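Local coordinates for protein GH5 (Bacteroidetes bacterium AC2a, PDB 4YHE) that probably hydrolyses the beta-glucosidic links of cellulose and related glucans, as a family 5 glycoside hydrolase built on a beta/alpha barrel, at residues Q182-V185 against L186-N190; N278-F281 against N282-R286. One frame throughout, in Å; residues are numbered along the deposited sequence.

Both contacts are local, each between neighbouring turns of its own helix, and neither closes a long loop. From the N terminus, the chain lays down barrel strand 157-160, then reaches contact 1 near the start of helix 181-199, which leads over to strand 209-212. Next comes helix 218-224, followed by strand 236-242; contact 2 lies at the far end of helix 270-285, just before strand 291-296. The two contacts stand in series, neither nesting nor crossing, with centres about 21 Å apart and no touch between them. Helix 218-224 serves as common ground: Y183 packs on its L220 and N224, while L280, M283 and Y284 pack on its V222.

Contact 1 of 2, residues Q182-V185 against L186-N190; sequences QYRV and LNEWN
Q182 O accepts the backbone N-H of L186, and the same i to i+4 step runs on through Y183-N187 and R184-E188 to V185-W189, where W189 N lies 2.9 Å from V185 O with an N-H...O angle of 158°. The side chains one turn apart meet in pairs. With chi1 at 173°, V185 swings CG1 opposite its own backbone nitrogen and over one face of W189, 3.8 Å from the centroid of the five-membered ring, a CH-pi contact displaced toward the rim. W189 NE1 bonds to N132 OD1, which helps hold the ring's rotation. In the beta/alpha barrel this helix joins strand 157-160 to strand 209-212, and V185 also packs on L122 and V126 of helix 122-127. R184 and E188 pair more loosely, R184 NH1 standing 5.1 Å from E188 OE2. R184 NH1 donates to a water 3.0 Å away in the guanidinium plane. That water donates in turn to E188 OE2 at 2.8 Å. The other carboxylate oxygen, E188 OE1, is held by K136 and N132. N187 lies against Y183 O, its amide taken up at both ends: OD1 by V226 N, ND2 by N224 O.

Contact 2 of 2, residues N278-F281 against N282-R286; sequences NRLF and NMYIR
F281 and I285 cross at about a right angle, with CG2 of I285 reaching F281 CE1 at 3.6 Å. The ring is carried there by chi1 of 178°, which sets CG opposite the backbone N and sends the phenyl along the helix toward the next turn. On its other side OD1 of N282 comes up at the ring edge, near its plane, 3.5 Å from CD2 of F281, the amide steeply turned against the ring. That same OD1 sits over the centre of the R286 guanidinium, 3.2 Å above its plane, where the positive charge would probably attract it. Cut back to an alanine, F281 would no longer cover I285 CG2 or border N282 OD1, and both side chains are likely to gain freedom to turn. Helix 270-285 connects strand 236-242 to strand 291-296 of the barrel and packs against both, and here it widens into a pi-type turn: R286 N bonds F281 O five residues back, at 2.9 Å and 170°, and I285 N makes a weak bond to L280 O. Facing the barrel, L280 CD2 meets Y284 CE2 at 4.0 Å, in the plane of the tyrosine ring, while M283 CG covers one face of that ring. L280 continues onto V240 and F293.

Contact 1 of 2, residues Q182-V185 against L186-N190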
loop_
_atom_site.group_PDB
_atom_site.type_symbol
_atom_site.label_atom_id
_atom_site.label_comp_id
_atom_site.label_asym_id
_atom_site.label_seq_id
_atom_site.Cartn_x
_atom_site.Cartn_y
_atom_site.Cartn_z
ATOM N N GLN A 182 1.103 -18.901 11.287
ATOM C CA GLN A 182 1.077 -17.442 11.092
ATOM C C GLN A 182 0.091 -17.042 9.992
ATOM O O GLN A 182 -0.692 -16.078 10.163
ATOM C CB GLN A 182 2.462 -16.880 10.800
ATOM C CG GLN A 182 3.348 -16.748 12.033
ATOM C CD GLN A 182 4.689 -16.178 11.683
ATOM O OE1 GLN A 182 4.791 -15.084 11.102
ATOM N NE2 GLN A 182 5.737 -16.935 11.949
ATOM N N TYR A 183 0.068 -17.796 8.899
ATOM C CA TYR A 183 -0.875 -17.464 7.821
ATOM C C TYR A 183 -2.313 -17.615 8.291
ATOM O O TYR A 183 -3.178 -16.832 7.929
ATOM C CB TYR A 183 -0.676 -18.342 6.601
ATOM C CG TYR A 183 0.697 -18.320 6.028
ATOM C CD1 TYR A 183 1.412 -17.147 5.923
ATOM C CD2 TYR A 183 1.302 -19.494 5.609
ATOM C CE1 TYR A 183 2.679 -17.145 5.367
ATOM C CE2 TYR A 183 2.561 -19.506 5.092
ATOM C CZ TYR A 183 3.251 -18.341 4.977
ATOM O OH TYR A 183 4.514 -18.360 4.479
ATOM N N ARG A 184 -2.576 -18.622 9.107
ATOM C CA ARG A 184 -3.906 -18.823 9.635
ATOM C C ARG A 184 -4.377 -17.646 10.513
ATOM O O ARG A 184 -5.488 -17.173 10.372
ATOM C CB ARG A 184 -3.969 -20.129 10.452
ATOM C CG ARG A 184 -5.346 -20.396 11.057
ATOM C CD ARG A 184 -5.513 -21.841 11.537
ATOM N NE ARG A 184 -5.567 -22.827 10.432
ATOM C CZ ARG A 184 -6.628 -23.059 9.654
ATOM N NH1 ARG A 184 -7.755 -22.367 9.817
ATOM N NH2 ARG A 184 -6.577 -23.987 8.695
ATOM N N VAL A 185 -3.560 -17.235 11.465
ATOM C CA VAL A 185 -3.946 -16.132 12.345
ATOM C C VAL A 185 -4.142 -14.856 11.524
ATOM O O VAL A 185 -5.083 -14.124 11.767
ATOM C CB VAL A 185 -2.910 -15.872 13.434
ATOM C CG1 VAL A 185 -3.245 -14.623 14.224
ATOM C CG2 VAL A 185 -2.833 -17.068 14.370
ATOM N N LEU A 186 -3.266 -14.589 10.551
ATOM C CA LEU A 186 -3.480 -13.402 9.702
ATOM C C LEU A 186 -4.851 -13.484 9.023
ATOM O O LEU A 186 -5.587 -12.494 8.992
ATOM C CB LEU A 186 -2.343 -13.235 8.695
ATOM C CG LEU A 186 -2.543 -12.097 7.687
ATOM C CD1 LEU A 186 -2.806 -10.764 8.368
ATOM C CD2 LEU A 186 -1.332 -11.992 6.771
ATOM N N ASN A 187 -5.194 -14.655 8.470
ATOM C CA ASN A 187 -6.500 -14.862 7.875
ATOM C C ASN A 187 -7.639 -14.611 8.835
ATOM O O ASN A 187 -8.586 -13.954 8.477
ATOM C CB ASN A 187 -6.608 -16.233 7.218
ATOM C CG ASN A 187 -5.862 -16.304 5.897
ATOM O OD1 ASN A 187 -5.792 -15.337 5.127
ATOM N ND2 ASN A 187 -5.296 -17.439 5.631
ATOM N N GLU A 188 -7.518 -15.080 10.076
ATOM C CA GLU A 188 -8.493 -14.774 11.106
ATOM C C GLU A 188 -8.620 -13.258 11.395
ATOM O O GLU A 188 -9.733 -12.744 11.611
ATOM C CB GLU A 188 -8.123 -15.476 12.411
ATOM C CG GLU A 188 -8.139 -16.989 12.318
ATOM C CD GLU A 188 -7.573 -17.654 13.568
ATOM O OE1 GLU A 188 -7.372 -16.973 14.579
ATOM O OE2 GLU A 188 -7.309 -18.858 13.525
ATOM N N TRP A 189 -7.485 -12.568 11.451
ATOM C CA TRP A 189 -7.492 -11.128 11.700
ATOM C C TRP A 189 -8.247 -10.413 10.588
ATOM O O TRP A 189 -9.043 -9.530 10.850
ATOM C CB TRP A 189 -6.085 -10.583 11.787
ATOM C CG TRP A 189 -5.356 -10.922 13.091
ATOM C CD1 TRP A 189 -5.791 -11.725 14.109
ATOM C CD2 TRP A 189 -4.049 -10.483 13.450
ATOM N NE1 TRP A 189 -4.846 -11.776 15.102
ATOM C CE2 TRP A 189 -3.753 -11.042 14.722
ATOM C CE3 TRP A 189 -3.086 -9.676 12.822
ATOM C CZ2 TRP A 189 -2.560 -10.795 15.379
ATOM C CZ3 TRP A 189 -1.870 -9.455 13.464
ATOM C CH2 TRP A 189 -1.629 -10.004 14.762
ATOM N N ASN A 190 -7.995 -10.773 9.342
ATOM C CA ASN A 190 -8.719 -10.119 8.242
ATOM C C ASN A 190 -10.220 -10.387 8.340
ATOM O O ASN A 190 -11.029 -9.487 8.068
ATOM C CB ASN A 190 -8.216 -10.524 6.856
ATOM C CG ASN A 190 -6.938 -9.793 6.428
ATOM O OD1 ASN A 190 -6.657 -8.655 6.834
ATOM N ND2 ASN A 190 -6.143 -10.468 5.604
HETATM O O HOH W 1 -2.512 -15.244 5.207
HETATM O O HOH W 2 -8.747 -20.141 11.494
#

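Contact 2 of 2, residues N278-F281 against N282-R286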
loop_
_atom_site.group_PDB
_atom_site.type_symbol
_atom_site.label_atom_id
_atom_site.label_comp_id
_atom_site.label_asym_id
_atom_site.label_seq_id
_atom_site.Cartn_x
_atom_site.Cartn_y
_atom_site.Cartn_z
ATOM N N ASN A 278 1.723 -11.768 -13.141
ATOM C CA ASN A 278 0.926 -12.844 -13.718
ATOM C C ASN A 278 0.275 -13.723 -12.675
ATOM O O ASN A 278 -0.884 -14.122 -12.824
ATOM C CB ASN A 278 1.770 -13.689 -14.669
ATOM C CG ASN A 278 1.964 -13.020 -16.023
ATOM O OD1 ASN A 278 1.161 -12.184 -16.419
ATOM N ND2 ASN A 278 3.071 -13.333 -16.704
ATOM N N ARG A 279 0.995 -13.999 -11.595
ATOM C CA ARG A 279 0.412 -14.791 -10.519
ATOM C C ARG A 279 -0.793 -14.113 -9.862
ATOM O O ARG A 279 -1.785 -14.747 -9.580
ATOM C CB ARG A 279 1.510 -15.207 -9.533
ATOM C CG ARG A 279 2.469 -16.176 -10.225
ATOM C CD ARG A 279 3.452 -16.850 -9.290
ATOM N NE ARG A 279 4.478 -15.950 -8.809
ATOM C CZ ARG A 279 5.588 -15.599 -9.464
ATOM N NH1 ARG A 279 5.844 -16.026 -10.684
ATOM N NH2 ARG A 279 6.454 -14.792 -8.865
ATOM N N LEU A 280 -0.719 -12.799 -9.695
ATOM C CA LEU A 280 -1.817 -12.015 -9.169
ATOM C C LEU A 280 -2.984 -11.942 -10.163
ATOM O O LEU A 280 -4.158 -12.011 -9.816
ATOM C CB LEU A 280 -1.314 -10.605 -8.892
ATOM C CG LEU A 280 -0.330 -10.464 -7.718
ATOM C CD1 LEU A 280 0.213 -9.030 -7.688
ATOM C CD2 LEU A 280 -1.025 -10.825 -6.418
ATOM N N PHE A 281 -2.631 -11.760 -11.403
ATOM C CA PHE A 281 -3.650 -11.728 -12.438
ATOM C C PHE A 281 -4.432 -13.023 -12.470
ATOM O O PHE A 281 -5.648 -13.011 -12.378
ATOM C CB PHE A 281 -3.047 -11.424 -13.772
ATOM C CG PHE A 281 -4.068 -11.429 -14.883
ATOM C CD1 PHE A 281 -4.838 -10.305 -15.142
ATOM C CD2 PHE A 281 -4.286 -12.573 -15.620
ATOM C CE1 PHE A 281 -5.790 -10.308 -16.132
ATOM C CE2 PHE A 281 -5.246 -12.591 -16.625
ATOM C CZ PHE A 281 -5.995 -11.466 -16.875
ATOM N N ASN A 282 -3.743 -14.157 -12.492
ATOM C CA ASN A 282 -4.416 -15.438 -12.581
ATOM C C ASN A 282 -5.188 -15.843 -11.317
ATOM O O ASN A 282 -6.285 -16.460 -11.389
ATOM C CB ASN A 282 -3.402 -16.528 -12.968
ATOM C CG ASN A 282 -2.859 -16.351 -14.372
ATOM O OD1 ASN A 282 -3.568 -15.959 -15.289
ATOM N ND2 ASN A 282 -1.593 -16.652 -14.546
ATOM N N MET A 283 -4.637 -15.526 -10.152
ATOM C CA MET A 283 -5.296 -15.883 -8.913
ATOM C C MET A 283 -6.543 -15.028 -8.625
ATOM O O MET A 283 -7.523 -15.522 -8.098
ATOM C CB MET A 283 -4.326 -15.771 -7.740
ATOM C CG MET A 283 -4.875 -16.327 -6.451
ATOM S SD MET A 283 -4.998 -18.129 -6.526
ATOM C CE MET A 283 -5.517 -18.512 -4.859
ATOM N N TYR A 284 -6.499 -13.748 -8.981
ATOM C CA TYR A 284 -7.479 -12.801 -8.513
ATOM C C TYR A 284 -8.223 -12.152 -9.724
ATOM O O TYR A 284 -9.418 -12.369 -9.909
ATOM C CB TYR A 284 -6.813 -11.759 -7.591
ATOM C CG TYR A 284 -6.156 -12.380 -6.347
ATOM C CD1 TYR A 284 -6.877 -13.181 -5.488
ATOM C CD2 TYR A 284 -4.806 -12.157 -6.061
ATOM C CE1 TYR A 284 -6.285 -13.745 -4.343
ATOM C CE2 TYR A 284 -4.193 -12.738 -4.954
ATOM C CZ TYR A 284 -4.919 -13.522 -4.102
ATOM O OH TYR A 284 -4.282 -14.106 -2.975
ATOM N N ILE A 285 -7.525 -11.378 -10.514
ATOM C CA ILE A 285 -8.181 -10.560 -11.530
ATOM C C ILE A 285 -9.035 -11.452 -12.448
ATOM O O ILE A 285 -10.195 -11.145 -12.718
ATOM C CB ILE A 285 -7.195 -9.804 -12.395
ATOM C CG1 ILE A 285 -6.331 -8.824 -11.581
ATOM C CG2 ILE A 285 -7.927 -9.070 -13.530
ATOM C CD1 ILE A 285 -7.073 -7.707 -10.880
ATOM N N ARG A 286 -8.435 -12.542 -12.926
ATOM C CA ARG A 286 -9.089 -13.468 -13.860
ATOM C C ARG A 286 -10.388 -14.054 -13.286
ATOM O O ARG A 286 -11.271 -14.454 -14.028
ATOM C CB ARG A 286 -8.073 -14.561 -14.252
ATOM C CG ARG A 286 -8.513 -15.515 -15.335
ATOM C CD ARG A 286 -7.378 -16.383 -15.873
ATOM N NE ARG A 286 -6.782 -17.289 -14.873
ATOM C CZ ARG A 286 -5.918 -18.276 -15.166
ATOM N NH1 ARG A 286 -5.541 -18.487 -16.421
ATOM N NH2 ARG A 286 -5.420 -19.054 -14.200
#